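PDB 5IL6: polyketide synthase/nonribosomal peptide synthetase hybrid RzxB, which probably dehydrates beta-hydroxyacyl intermediates through its double hot-dog dehydratase domain during assembly of the polyketide rhizoxin. Local coordinates for residues R173-L178 / A187-Q192. Residues are numbered along the deposited sequence; the frame is centred on the assembly and turned at random.
Sequences RRLLSL and ARIALQ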
loop_
_atom_site.group_PDB
_atom_site.type_symbol
_atom_site.label_atom_id
_atom_site.label_comp_id
_atom_site.label_asym_id
_atom_site.label_seq_id
_atom_site.Cartn_x
_atom_site.Cartn_y
_atom_site.Cartn_z
ATOM N N ARG A 173 8.357 -9.927 -4.124
ATOM C CA ARG A 173 8.187 -10.290 -5.533
ATOM C C ARG A 173 7.029 -11.271 -5.681
ATOM O O ARG A 173 7.195 -12.419 -6.089
ATOM C CB ARG A 173 9.476 -10.878 -6.097
ATOM C CG ARG A 173 10.577 -9.874 -6.346
ATOM C CD ARG A 173 11.852 -10.578 -6.772
ATOM N NE ARG A 173 11.685 -11.270 -8.049
ATOM C CZ ARG A 173 12.049 -10.794 -9.236
ATOM N NH1 ARG A 173 12.621 -9.601 -9.349
ATOM N NH2 ARG A 173 11.842 -11.525 -10.325
ATOM N N ARG A 174 5.835 -10.793 -5.345
ATOM C CA ARG A 174 4.673 -11.654 -5.184
ATOM C C ARG A 174 3.761 -11.660 -6.403
ATOM O O ARG A 174 2.682 -12.254 -6.346
ATOM C CB ARG A 174 3.887 -11.231 -3.944
ATOM C CG ARG A 174 4.738 -11.145 -2.685
ATOM C CD ARG A 174 5.101 -12.502 -2.129
ATOM N NE ARG A 174 6.208 -13.152 -2.834
ATOM C CZ ARG A 174 6.192 -14.403 -3.293
ATOM N NH1 ARG A 174 5.125 -15.182 -3.138
ATOM N NH2 ARG A 174 7.266 -14.893 -3.899
ATOM N N LEU A 175 4.156 -11.007 -7.494
ATOM C CA LEU A 175 3.406 -11.116 -8.742
ATOM C C LEU A 175 3.621 -12.508 -9.319
ATOM O O LEU A 175 4.735 -12.854 -9.727
ATOM C CB LEU A 175 3.852 -10.044 -9.734
ATOM C CG LEU A 175 3.308 -8.623 -9.563
ATOM C CD1 LEU A 175 3.830 -7.731 -10.680
ATOM C CD2 LEU A 175 1.783 -8.579 -9.519
ATOM N N LEU A 176 2.559 -13.308 -9.361
ATOM C CA LEU A 176 2.635 -14.673 -9.864
ATOM C C LEU A 176 2.219 -14.786 -11.323
ATOM O O LEU A 176 2.782 -15.602 -12.060
ATOM C CB LEU A 176 1.761 -15.596 -9.007
ATOM C CG LEU A 176 2.145 -15.661 -7.523
ATOM C CD1 LEU A 176 1.205 -16.583 -6.764
ATOM C CD2 LEU A 176 3.592 -16.105 -7.337
ATOM N N SER A 177 1.241 -13.998 -11.757
ATOM C CA SER A 177 0.837 -13.993 -13.155
ATOM C C SER A 177 0.146 -12.674 -13.466
ATOM O O SER A 177 -0.385 -12.004 -12.576
ATOM C CB SER A 177 -0.083 -15.176 -13.477
ATOM O OG SER A 177 -1.304 -15.081 -12.764
ATOM N N LEU A 178 0.164 -12.316 -14.747
ATOM C CA LEU A 178 -0.442 -11.084 -15.230
ATOM C C LEU A 178 -1.063 -11.355 -16.590
ATOM O O LEU A 178 -0.447 -12.006 -17.438
ATOM C CB LEU A 178 0.580 -9.946 -15.379
ATOM C CG LEU A 178 1.205 -9.302 -14.143
ATOM C CD1 LEU A 178 2.366 -8.404 -14.561
ATOM C CD2 LEU A 178 0.174 -8.535 -13.345
ATOM N N ALA A 187 -4.220 -9.696 -12.080
ATOM C CA ALA A 187 -3.015 -10.249 -11.486
ATOM C C ALA A 187 -3.376 -11.253 -10.402
ATOM O O ALA A 187 -4.391 -11.111 -9.712
ATOM C CB ALA A 187 -2.138 -9.142 -10.889
ATOM N N ARG A 188 -2.541 -12.279 -10.271
ATOM C CA ARG A 188 -2.605 -13.211 -9.155
ATOM C C ARG A 188 -1.384 -12.998 -8.276
ATOM O O ARG A 188 -0.251 -12.990 -8.769
ATOM C CB ARG A 188 -2.666 -14.663 -9.633
ATOM C CG ARG A 188 -4.063 -15.143 -9.985
ATOM C CD ARG A 188 -4.498 -14.654 -11.352
ATOM N NE ARG A 188 -5.714 -15.323 -11.806
ATOM C CZ ARG A 188 -6.173 -15.280 -13.053
ATOM N NH1 ARG A 188 -5.517 -14.601 -13.987
ATOM N NH2 ARG A 188 -7.288 -15.922 -13.371
ATOM N N ILE A 189 -1.623 -12.814 -6.982
ATOM C CA ILE A 189 -0.571 -12.557 -6.009
ATOM C C ILE A 189 -0.801 -13.458 -4.805
ATOM O O ILE A 189 -1.934 -13.853 -4.511
ATOM C CB ILE A 189 -0.532 -11.071 -5.587
ATOM C CG1 ILE A 189 -1.858 -10.659 -4.938
ATOM C CG2 ILE A 189 -0.236 -10.192 -6.795
ATOM C CD1 ILE A 189 -1.858 -9.257 -4.350
ATOM N N ALA A 190 0.285 -13.801 -4.119
ATOM C CA ALA A 190 0.187 -14.610 -2.913
ATOM C C ALA A 190 1.476 -14.462 -2.121
ATOM O O ALA A 190 2.553 -14.287 -2.696
ATOM C CB ALA A 190 -0.077 -16.085 -3.236
ATOM N N LEU A 191 1.356 -14.575 -0.800
ATOM C CA LEU A 191 2.518 -14.490 0.074
ATOM C C LEU A 191 3.467 -15.659 -0.156
ATOM O O LEU A 191 3.055 -16.773 -0.493
ATOM C CB LEU A 191 2.088 -14.465 1.542
ATOM C CG LEU A 191 1.287 -13.259 2.029
ATOM C CD1 LEU A 191 0.803 -13.494 3.452
ATOM C CD2 LEU A 191 2.134 -11.999 1.956
ATOM N N GLN A 192 4.762 -15.382 0.019
ATOM C CA GLN A 192 5.766 -16.436 -0.072
ATOM C C GLN A 192 5.581 -17.459 1.043
ATOM O O GLN A 192 5.745 -18.665 0.824
ATOM C CB GLN A 192 7.164 -15.823 -0.013
ATOM C CG GLN A 192 8.294 -16.803 -0.264
ATOM C CD GLN A 192 9.659 -16.176 -0.058
ATOM O OE1 GLN A 192 9.816 -15.247 0.735
ATOM N NE2 GLN A 192 10.655 -16.677 -0.779
HETATM O O HOH W 1 -3.392 -13.200 -13.768
#
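Arg188 lies opposite two successive residues, Leu176 and Ser177, the pattern of a classic beta bulge, set in the antiparallel hairpin of strands 175-181 and 184-190 within the hot-dog fold of the dehydratase domain. Arg188 O receives Leu176 N at 2.9 Å, nearly straight onto the carbonyl, and only a weak bond from Ser177 N; Arg188 N returns a bond to Ser177 O at 3.2 Å. The tight side of the hairpin carries Leu175, Leu178, Ala187 and Ile189, all buried. There Leu178 CD2 presses on Ala187 CB at 3.4 Å, closer than usual for two carbons, while Leu175 CD2 meets Ile189 CG2 at 3.8 Å. Helix 154-164 packs on both leucines, and Ala209 of helix 204-212 on Ile189.

Just before the bulge, the side chain of Arg174 bridges to the other segment. Bends at chi2 (-74°) and chi3 (79°) fold its chain back, and NH1 donates to Ala190 O at 2.8 Å, the oxygen lying 17° out of the guanidinium plane. Gln192 CB sits over the centre of one guanidinium face, and NE bonds to Ala170 O. An alanine at Arg174 would remove this donor and is likely to leave Ala190 O without its mate and Gln192 CB without the flat group beneath it.

The other side is more exposed: Leu176 still brings CD1 to 3.8 Å from Ala190 CB, but the Arg188 side chain is poorly ordered. Here a water lies 3.0 Å from Ser177 OG and, less certainly given that disorder, accepts from Arg188 NH1 in the guanidinium plane.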